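Local coordinates for protein adenylyltransferase and sulfurtransferase uba4 (Chaetomium thermophilum, PDB 6YUB) that probably adenylates the C-terminus of a ubiquitin-like sulfur-carrier protein with ATP and then thiolates it, serving tRNA wobble thiolation and molybdenum cofactor synthesis, at residues V107-D112 with K123-I128; S228-P233 with K244-P249; C279-C282 with T287-L290. One frame throughout, in Å; residues are numbered along the deposited sequence.

The three contacts come one after another along the chain, and their centres form a triangle with sides of about 22 Å. None touches another; contacts 1 and 2 come nearest, about 4 Å between closest atoms. Contact 1 links the outermost strand 105-109 to the run-up to strand 127-130 within the Rossmann-like sheet of this ThiF-family part of the protein. Contact 2 lies in the long loop between helix 208-228 and strand 250-255, next to another protein chain. Contact 3 follows strand 267-271 and carries half of the zinc site. Together they illustrate how one Rossmann-like sheet, which probably binds ATP, is tied up at a crossover, a loop and a metal-bound periphery.

Contact 1: V107-D112 with K123-I128; sequences VPYRFD and KPWDVI
Trp125 meets Val107 and Tyr109 along one edge of its indole, and this edge carries nearly all of the contact. At the pyrrole end the bond is polar: Trp125 NE1 donates to Tyr109 OH over 3.2 Å, bent to 145° at the hydrogen, with the phenol oxygen only 7° out of the indole plane. The tyrosine hydroxyl therefore acts as acceptor here, and the bond helps fix the rotation of the indole. Just beyond it the phenol and the indole run antiparallel alongside each other, bringing Tyr109 CE1 to 3.9 Å from Trp125 CZ2, which itself sits near the plane of the phenol ring. At the benzo end the edge abuts an aliphatic branch point, Val107 CB lying 3.9 Å from Trp125 CH2. With CG anti to the carbonyl carbon (chi1 -55°), Trp125 extends its ring toward strand 105-109, while Pro124 CB lies above one face of the indole, near its rim. Replacing Trp125 by an alanine is likely to leave Tyr109 OH without this donor and to open a gap beside Val107.

The tight part ends there. Trp125 is buried, touching Leu38 of strand 36-40 and Thr60 of strand 60-64, whereas Arg110, Phe111, Asp112 and Lys123 are exposed and take no part in the contact. Arg110 finds its partner in Asp91, a salt bridge formed apart from the contact. Tyr109 also continues the sheet, its backbone bonded to Ile63 and to Asp65, a predicted ATP-binding residue. The arrangement belongs to the Rossmann-type crossover in which the chain leaves edge strand 105-109, passes helix 118-122 and re-enters the parallel part of the sheet at strand 127-130, beyond two intervening strands.

Contact 2: S228-P233 with K244-P249; sequences SQLHMP and KNLVQP
Leu230 is approached by two side chains that take different ends of it: Leu246 comes in at its base and Lys244 at its tip. Only one branch of Leu246 does the touching. Its CD1 methyl lies 3.8 Å from Leu230 CB and is also 3.6 Å from Leu230 O, so a single methyl packs against both the first side-chain carbon and the main-chain carbonyl of the same residue. Lys244 arrives at an angle and contributes hydrocarbon, not charge: Lys244 CE stands 4.1 Å from Leu230 CD2. The lysine chain runs extended through chi2 and chi3, then bends at its last torsion (chi4 72°), which turns the amine away from the leucine methyl, so that CE is what touches. Leu230, Lys244 and Leu246 all place CG beside their own backbone N, and each starts out toward the opposing segment; the side chains meet through carbon alone, and no hydrogen bond crosses the contact.

The leucine is presented by a compact turn. Gln229 leaves helix 208-228 with positive phi, and a type I turn follows from Gln229 to Met232, closed by Met232 N to Gln229 O at 3.0 Å, with Leu230 at its second position. The CB of His231 points away from the other segment, and its side chain touches Ile225 of that helix and Pro151. The second segment has no regular structure beyond the short 3-10 turn at Lys244.

The backbone of another protein chain is hydrogen-bonded to Ser228 OG, and that chain also makes backbone hydrogen bonds with Lys244, while Leu246 also rests on Pro170. Far from the annotated sites, this is plain packing within the connection between helix 208-228 and strand 250-255 of the ThiF domain, whose two legs are pinned together by a leucine pair and a lysine stem.

Contact 3: C279-C282 with T287-L290; sequences CFAC and TLTL. With ZN (zinc ion), chain E.
Ala281 and Leu288 bring two irregular backbone segments together, their CA atoms 5.7 Å apart, with no hydrogen bond passing directly between the segments. The gap is bridged by side chains. Leu288 has the largest share: with CG anti to its backbone N (chi1 166°) and chi2 near 70°, it turns its CD2 methyl onto Ala281, 3.5 Å from Ala281 CB. Phe280 adds a looser flank, Phe280 CE2 standing 4.5 Å from Leu288 CB at an oblique angle to the ring, on the exposed side of the contact.

Behind Ala281 lies the zinc ion, bound by Cys279 SG at 2.3 Å and Cys282 SG at 2.2 Å; Cys184 and Cys187 complete the four-sulfur site. Both cysteines of the 279-282 segment were modelled in two conformers, and the bonds given here belong to one of them. In the conformer described, with some doubt because a second one exists, Cys279 SG accepts from Ala281 N at 3.3 Å and, almost straight at 174°, from Cys282 N at 3.4 Å. This is consistent with the N-H...S bonding common in zinc knuckles; such bonds would be expected to draw charge from the thiolate and hold the turn in shape.

Although no direct bond joins the two backbones, Gln174 NE2 reaches both Ala281 O and Leu288 O, and Ser286 OG ties back to Phe280 O and Ala281 O. The contact sits beyond strand 267-271, against Asp143 of helix 135-148, which both Ala281 and Leu288 touch, and against Arg186 of the short helix 185-188; Thr289, its OG1 bonded to Gly292 N, then caps the start of helix 290-294.

Contact 1: V107-D112 with K123-I128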
loop_
_atom_site.group_PDB
_atom_site.type_symbol
_atom_site.label_atom_id
_atom_site.label_comp_id
_atom_site.label_asym_id
_atom_site.label_seq_id
_atom_site.Cartn_x
_atom_site.Cartn_y
_atom_site.Cartn_z
ATOM N N VAL B 107 -6.244 -27.325 0.527
ATOM C CA VAL B 107 -6.115 -28.208 1.673
ATOM C C VAL B 107 -6.482 -27.423 2.925
ATOM O O VAL B 107 -5.697 -26.614 3.419
ATOM C CB VAL B 107 -4.691 -28.789 1.780
ATOM C CG1 VAL B 107 -4.621 -29.809 2.904
ATOM C CG2 VAL B 107 -4.270 -29.406 0.459
ATOM N N PRO B 108 -7.675 -27.636 3.474
ATOM C CA PRO B 108 -8.059 -26.906 4.687
ATOM C C PRO B 108 -7.599 -27.597 5.962
ATOM O O PRO B 108 -7.629 -28.822 6.089
ATOM C CB PRO B 108 -9.591 -26.884 4.596
ATOM C CG PRO B 108 -9.921 -28.178 3.911
ATOM C CD PRO B 108 -8.788 -28.449 2.940
ATOM N N TYR B 109 -7.136 -26.786 6.907
ATOM C CA TYR B 109 -6.863 -27.225 8.273
ATOM C C TYR B 109 -7.915 -26.550 9.148
ATOM O O TYR B 109 -7.794 -25.364 9.475
ATOM C CB TYR B 109 -5.447 -26.865 8.713
ATOM C CG TYR B 109 -4.353 -27.610 7.979
ATOM C CD1 TYR B 109 -3.889 -27.158 6.752
ATOM C CD2 TYR B 109 -3.776 -28.758 8.518
ATOM C CE1 TYR B 109 -2.888 -27.826 6.075
ATOM C CE2 TYR B 109 -2.771 -29.435 7.847
ATOM C CZ TYR B 109 -2.329 -28.960 6.623
ATOM O OH TYR B 109 -1.331 -29.620 5.944
ATOM N N ARG B 110 -8.947 -27.296 9.510
ATOM C CA ARG B 110 -10.104 -26.740 10.225
ATOM C C ARG B 110 -9.873 -26.700 11.729
ATOM O O ARG B 110 -10.670 -27.215 12.501
ATOM C CB ARG B 110 -11.350 -27.530 9.882
ATOM C CG ARG B 110 -11.669 -27.588 8.403
ATOM C CD ARG B 110 -12.961 -28.374 8.106
ATOM N NE ARG B 110 -13.360 -28.214 6.705
ATOM C CZ ARG B 110 -12.948 -28.994 5.709
ATOM N NH1 ARG B 110 -12.126 -30.012 5.940
ATOM N NH2 ARG B 110 -13.360 -28.756 4.475
ATOM N N PHE B 111 -8.767 -26.089 12.157
ATOM C CA PHE B 111 -8.453 -25.986 13.577
ATOM C C PHE B 111 -7.265 -25.048 13.763
ATOM O O PHE B 111 -6.499 -24.787 12.830
ATOM C CB PHE B 111 -8.157 -27.359 14.194
ATOM C CG PHE B 111 -7.236 -28.211 13.366
ATOM C CD1 PHE B 111 -5.861 -28.115 13.509
ATOM C CD2 PHE B 111 -7.746 -29.114 12.447
ATOM C CE1 PHE B 111 -5.014 -28.900 12.750
ATOM C CE2 PHE B 111 -6.906 -29.900 11.687
ATOM C CZ PHE B 111 -5.536 -29.794 11.838
ATOM N N ASP B 112 -7.124 -24.555 14.990
ATOM C CA ASP B 112 -6.072 -23.603 15.309
ATOM C C ASP B 112 -4.695 -24.245 15.202
ATOM O O ASP B 112 -4.500 -25.405 15.581
ATOM C CB ASP B 112 -6.263 -23.058 16.728
ATOM C CG ASP B 112 -7.547 -22.277 16.889
ATOM O OD1 ASP B 112 -8.195 -21.973 15.865
ATOM O OD2 ASP B 112 -7.909 -21.974 18.048
ATOM N N LYS B 123 5.305 -28.897 7.958
ATOM C CA LYS B 123 6.331 -29.713 7.320
ATOM C C LYS B 123 6.097 -29.981 5.838
ATOM O O LYS B 123 7.081 -29.972 5.080
ATOM C CB LYS B 123 6.455 -31.049 8.077
ATOM C CG LYS B 123 7.778 -31.773 7.865
ATOM C CD LYS B 123 7.751 -33.206 8.400
ATOM C CE LYS B 123 7.195 -33.275 9.817
ATOM N NZ LYS B 123 7.387 -34.619 10.435
ATOM N N PRO B 124 4.878 -30.248 5.362
ATOM C CA PRO B 124 4.706 -30.642 3.957
ATOM C C PRO B 124 4.810 -29.515 2.937
ATOM O O PRO B 124 4.697 -29.793 1.737
ATOM C CB PRO B 124 3.286 -31.248 3.934
ATOM C CG PRO B 124 2.928 -31.508 5.369
ATOM C CD PRO B 124 3.646 -30.448 6.149
ATOM N N TRP B 125 5.025 -28.270 3.346
ATOM C CA TRP B 125 4.846 -27.129 2.455
ATOM C C TRP B 125 6.168 -26.466 2.097
ATOM O O TRP B 125 7.139 -26.514 2.853
ATOM C CB TRP B 125 3.890 -26.111 3.096
ATOM C CG TRP B 125 2.581 -26.747 3.462
ATOM C CD1 TRP B 125 2.240 -27.289 4.665
ATOM C CD2 TRP B 125 1.448 -26.933 2.603
ATOM N NE1 TRP B 125 0.966 -27.798 4.613
ATOM C CE2 TRP B 125 0.456 -27.589 3.359
ATOM C CE3 TRP B 125 1.173 -26.598 1.272
ATOM C CZ2 TRP B 125 -0.792 -27.920 2.830
ATOM C CZ3 TRP B 125 -0.061 -26.933 0.745
ATOM C CH2 TRP B 125 -1.033 -27.587 1.528
ATOM N N ASP B 126 6.196 -25.848 0.921
ATOM C CA ASP B 126 7.407 -25.258 0.379
ATOM C C ASP B 126 7.639 -23.838 0.885
ATOM O O ASP B 126 8.757 -23.494 1.275
ATOM C CB ASP B 126 7.358 -25.253 -1.155
ATOM C CG ASP B 126 7.193 -26.641 -1.738
ATOM O OD1 ASP B 126 7.741 -27.601 -1.156
ATOM O OD2 ASP B 126 6.513 -26.771 -2.779
ATOM N N VAL B 127 6.597 -23.013 0.873
ATOM C CA VAL B 127 6.681 -21.632 1.327
ATOM C C VAL B 127 5.582 -21.399 2.351
ATOM O O VAL B 127 4.438 -21.825 2.156
ATOM C CB VAL B 127 6.549 -20.633 0.159
ATOM C CG1 VAL B 127 6.520 -19.204 0.683
ATOM C CG2 VAL B 127 7.683 -20.828 -0.828
ATOM N N ILE B 128 5.928 -20.723 3.442
ATOM C CA ILE B 128 5.005 -20.485 4.545
ATOM C C ILE B 128 4.648 -19.006 4.563
ATOM O O ILE B 128 5.534 -18.151 4.506
ATOM C CB ILE B 128 5.602 -20.913 5.899
ATOM C CG1 ILE B 128 6.217 -22.308 5.809
ATOM C CG2 ILE B 128 4.542 -20.856 6.972
ATOM C CD1 ILE B 128 5.278 -23.375 5.322
#

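Contact 2: S228-P233 with K244-P249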
loop_
_atom_site.group_PDB
_atom_site.type_symbol
_atom_site.label_atom_id
_atom_site.label_comp_id
_atom_site.label_asym_id
_atom_site.label_seq_id
_atom_site.Cartn_x
_atom_site.Cartn_y
_atom_site.Cartn_z
ATOM N N SER B 228 11.372 -17.511 -9.325
ATOM C CA SER B 228 12.813 -17.342 -9.445
ATOM C C SER B 228 13.599 -18.275 -8.534
ATOM O O SER B 228 14.827 -18.170 -8.477
ATOM C CB SER B 228 13.198 -15.887 -9.145
ATOM O OG SER B 228 12.463 -14.986 -9.951
ATOM N N GLN B 229 12.928 -19.179 -7.824
ATOM C CA GLN B 229 13.600 -20.132 -6.942
ATOM C C GLN B 229 14.505 -19.415 -5.943
ATOM O O GLN B 229 15.643 -19.824 -5.693
ATOM C CB GLN B 229 14.400 -21.153 -7.753
ATOM C CG GLN B 229 13.575 -21.941 -8.745
ATOM C CD GLN B 229 14.346 -23.097 -9.353
ATOM O OE1 GLN B 229 15.336 -22.903 -10.057
ATOM N NE2 GLN B 229 13.893 -24.313 -9.076
ATOM N N LEU B 230 13.991 -18.328 -5.362
ATOM C CA LEU B 230 14.769 -17.557 -4.403
ATOM C C LEU B 230 15.025 -18.332 -3.114
ATOM O O LEU B 230 15.920 -17.956 -2.351
ATOM C CB LEU B 230 14.050 -16.246 -4.090
ATOM C CG LEU B 230 13.667 -15.396 -5.301
ATOM C CD1 LEU B 230 12.920 -14.145 -4.860
ATOM C CD2 LEU B 230 14.896 -15.029 -6.124
ATOM N N HIS B 231 14.266 -19.399 -2.860
ATOM C CA HIS B 231 14.474 -20.244 -1.695
ATOM C C HIS B 231 15.461 -21.377 -1.957
ATOM O O HIS B 231 15.648 -22.230 -1.084
ATOM C CB HIS B 231 13.138 -20.819 -1.204
ATOM C CG HIS B 231 12.418 -21.669 -2.209
ATOM N ND1 HIS B 231 12.475 -21.441 -3.568
ATOM C CD2 HIS B 231 11.606 -22.742 -2.046
ATOM C CE1 HIS B 231 11.737 -22.337 -4.198
ATOM N NE2 HIS B 231 11.201 -23.139 -3.297
ATOM N N MET B 232 16.104 -21.407 -3.142
ATOM C CA MET B 232 17.120 -22.416 -3.411
ATOM C C MET B 232 18.509 -21.865 -3.096
ATOM O O MET B 232 18.749 -20.660 -3.220
ATOM C CB MET B 232 17.064 -22.855 -4.870
ATOM C CG MET B 232 15.766 -23.551 -5.271
ATOM S SD MET B 232 15.455 -25.078 -4.358
ATOM C CE MET B 232 14.089 -24.577 -3.313
ATOM N N PRO B 233 19.449 -22.714 -2.690
ATOM C CA PRO B 233 20.776 -22.215 -2.305
ATOM C C PRO B 233 21.522 -21.679 -3.511
ATOM O O PRO B 233 21.191 -22.020 -4.656
ATOM C CB PRO B 233 21.478 -23.456 -1.724
ATOM C CG PRO B 233 20.407 -24.508 -1.577
ATOM C CD PRO B 233 19.368 -24.183 -2.607
ATOM N N LYS B 244 19.070 -9.264 -4.415
ATOM C CA LYS B 244 17.857 -10.046 -4.201
ATOM C C LYS B 244 17.175 -9.719 -2.878
ATOM O O LYS B 244 16.032 -10.138 -2.673
ATOM C CB LYS B 244 18.190 -11.538 -4.253
ATOM C CG LYS B 244 18.469 -12.071 -5.657
ATOM C CD LYS B 244 18.868 -13.546 -5.614
ATOM C CE LYS B 244 18.778 -14.203 -6.986
ATOM N NZ LYS B 244 19.844 -13.761 -7.910
ATOM N N ASN B 245 17.839 -8.995 -1.980
ATOM C CA ASN B 245 17.244 -8.565 -0.716
ATOM C C ASN B 245 16.738 -9.760 0.098
ATOM O O ASN B 245 15.632 -9.755 0.636
ATOM C CB ASN B 245 16.110 -7.567 -0.968
ATOM C CG ASN B 245 16.548 -6.382 -1.793
ATOM O OD1 ASN B 245 16.069 -6.177 -2.916
ATOM N ND2 ASN B 245 17.460 -5.587 -1.247
ATOM N N LEU B 246 17.575 -10.793 0.184
ATOM C CA LEU B 246 17.225 -12.021 0.888
ATOM C C LEU B 246 18.032 -12.197 2.171
ATOM O O LEU B 246 17.452 -12.330 3.256
ATOM C CB LEU B 246 17.426 -13.227 -0.040
ATOM C CG LEU B 246 16.472 -13.320 -1.234
ATOM C CD1 LEU B 246 16.824 -14.515 -2.112
ATOM C CD2 LEU B 246 15.030 -13.404 -0.776
ATOM N N VAL B 247 19.361 -12.205 2.080
ATOM C CA VAL B 247 20.182 -12.393 3.276
ATOM C C VAL B 247 19.978 -11.239 4.249
ATOM O O VAL B 247 19.937 -11.438 5.472
ATOM C CB VAL B 247 21.663 -12.556 2.888
ATOM C CG1 VAL B 247 22.560 -12.354 4.101
ATOM C CG2 VAL B 247 21.893 -13.932 2.277
ATOM N N GLN B 248 19.852 -10.017 3.727
ATOM C CA GLN B 248 19.519 -8.833 4.521
ATOM C C GLN B 248 18.202 -8.297 3.979
ATOM O O GLN B 248 18.192 -7.429 3.094
ATOM C CB GLN B 248 20.625 -7.783 4.456
ATOM C CG GLN B 248 21.863 -8.154 5.247
ATOM C CD GLN B 248 22.865 -7.017 5.340
ATOM O OE1 GLN B 248 22.593 -5.983 5.953
ATOM N NE2 GLN B 248 24.025 -7.200 4.723
ATOM N N PRO B 249 17.068 -8.789 4.470
ATOM C CA PRO B 249 15.779 -8.421 3.879
ATOM C C PRO B 249 15.317 -7.046 4.342
ATOM O O PRO B 249 15.844 -6.457 5.285
ATOM C CB PRO B 249 14.834 -9.522 4.379
ATOM C CG PRO B 249 15.412 -9.906 5.724
ATOM C CD PRO B 249 16.919 -9.737 5.598
#

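Contact 3: C279-C282 with T287-L290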
loop_
_atom_site.group_PDB
_atom_site.type_symbol
_atom_site.label_atom_id
_atom_site.label_comp_id
_atom_site.label_asym_id
_atom_site.label_seq_id
_atom_site.Cartn_x
_atom_site.Cartn_y
_atom_site.Cartn_z
ATOM N N CYS B 279 21.308 -15.531 18.258
ATOM C CA CYS B 279 19.853 -15.581 18.239
ATOM C C CYS B 279 19.357 -16.802 19.002
ATOM O O CYS B 279 19.852 -17.914 18.801
ATOM C CB CYS B 279 19.326 -15.616 16.809
ATOM S SG CYS B 279 17.562 -16.016 16.733
ATOM N N PHE B 280 18.364 -16.588 19.867
ATOM C CA PHE B 280 17.807 -17.677 20.663
ATOM C C PHE B 280 17.420 -18.873 19.802
ATOM O O PHE B 280 17.581 -20.024 20.225
ATOM C CB PHE B 280 16.593 -17.166 21.448
ATOM C CG PHE B 280 15.806 -18.249 22.133
ATOM C CD1 PHE B 280 16.210 -18.745 23.358
ATOM C CD2 PHE B 280 14.655 -18.756 21.555
ATOM C CE1 PHE B 280 15.486 -19.739 23.993
ATOM C CE2 PHE B 280 13.926 -19.756 22.189
ATOM C CZ PHE B 280 14.347 -20.243 23.405
ATOM N N ALA B 281 16.924 -18.622 18.588
ATOM C CA ALA B 281 16.348 -19.670 17.756
ATOM C C ALA B 281 17.304 -20.192 16.688
ATOM O O ALA B 281 17.487 -21.408 16.569
ATOM C CB ALA B 281 15.062 -19.155 17.089
ATOM N N CYS B 282 17.904 -19.300 15.893
ATOM C CA CYS B 282 18.741 -19.709 14.774
ATOM C C CYS B 282 20.225 -19.472 15.013
ATOM O O CYS B 282 21.038 -19.812 14.149
ATOM C CB CYS B 282 18.303 -18.979 13.493
ATOM S SG CYS B 282 18.374 -17.163 13.555
ATOM N N THR B 287 19.457 -23.821 21.735
ATOM C CA THR B 287 18.868 -24.963 22.423
ATOM C C THR B 287 17.392 -25.142 22.083
ATOM O O THR B 287 16.722 -25.989 22.683
ATOM C CB THR B 287 19.050 -24.822 23.937
ATOM O OG1 THR B 287 18.672 -23.503 24.346
ATOM C CG2 THR B 287 20.500 -25.081 24.321
ATOM N N LEU B 288 16.872 -24.357 21.142
ATOM C CA LEU B 288 15.510 -24.543 20.665
ATOM C C LEU B 288 15.424 -25.831 19.857
ATOM O O LEU B 288 16.276 -26.103 19.005
ATOM C CB LEU B 288 15.086 -23.348 19.816
ATOM C CG LEU B 288 13.831 -23.481 18.953
ATOM C CD1 LEU B 288 12.578 -23.532 19.808
ATOM C CD2 LEU B 288 13.758 -22.332 17.950
ATOM N N THR B 289 14.390 -26.628 20.127
ATOM C CA THR B 289 14.204 -27.899 19.448
ATOM C C THR B 289 12.723 -28.115 19.174
ATOM O O THR B 289 11.859 -27.492 19.792
ATOM C CB THR B 289 14.753 -29.077 20.274
ATOM O OG1 THR B 289 13.956 -29.249 21.454
ATOM C CG2 THR B 289 16.202 -28.829 20.678
ATOM N N LEU B 290 12.441 -29.021 18.234
ATOM C CA LEU B 290 11.055 -29.376 17.936
ATOM C C LEU B 290 10.395 -30.062 19.127
ATOM O O LEU B 290 9.218 -29.815 19.417
ATOM C CB LEU B 290 11.001 -30.271 16.701
ATOM C CG LEU B 290 11.419 -29.596 15.391
ATOM C CD1 LEU B 290 11.701 -30.625 14.310
ATOM C CD2 LEU B 290 10.350 -28.617 14.935
HETATM ZN ZN ZN E . 17.010 -15.702 14.485
#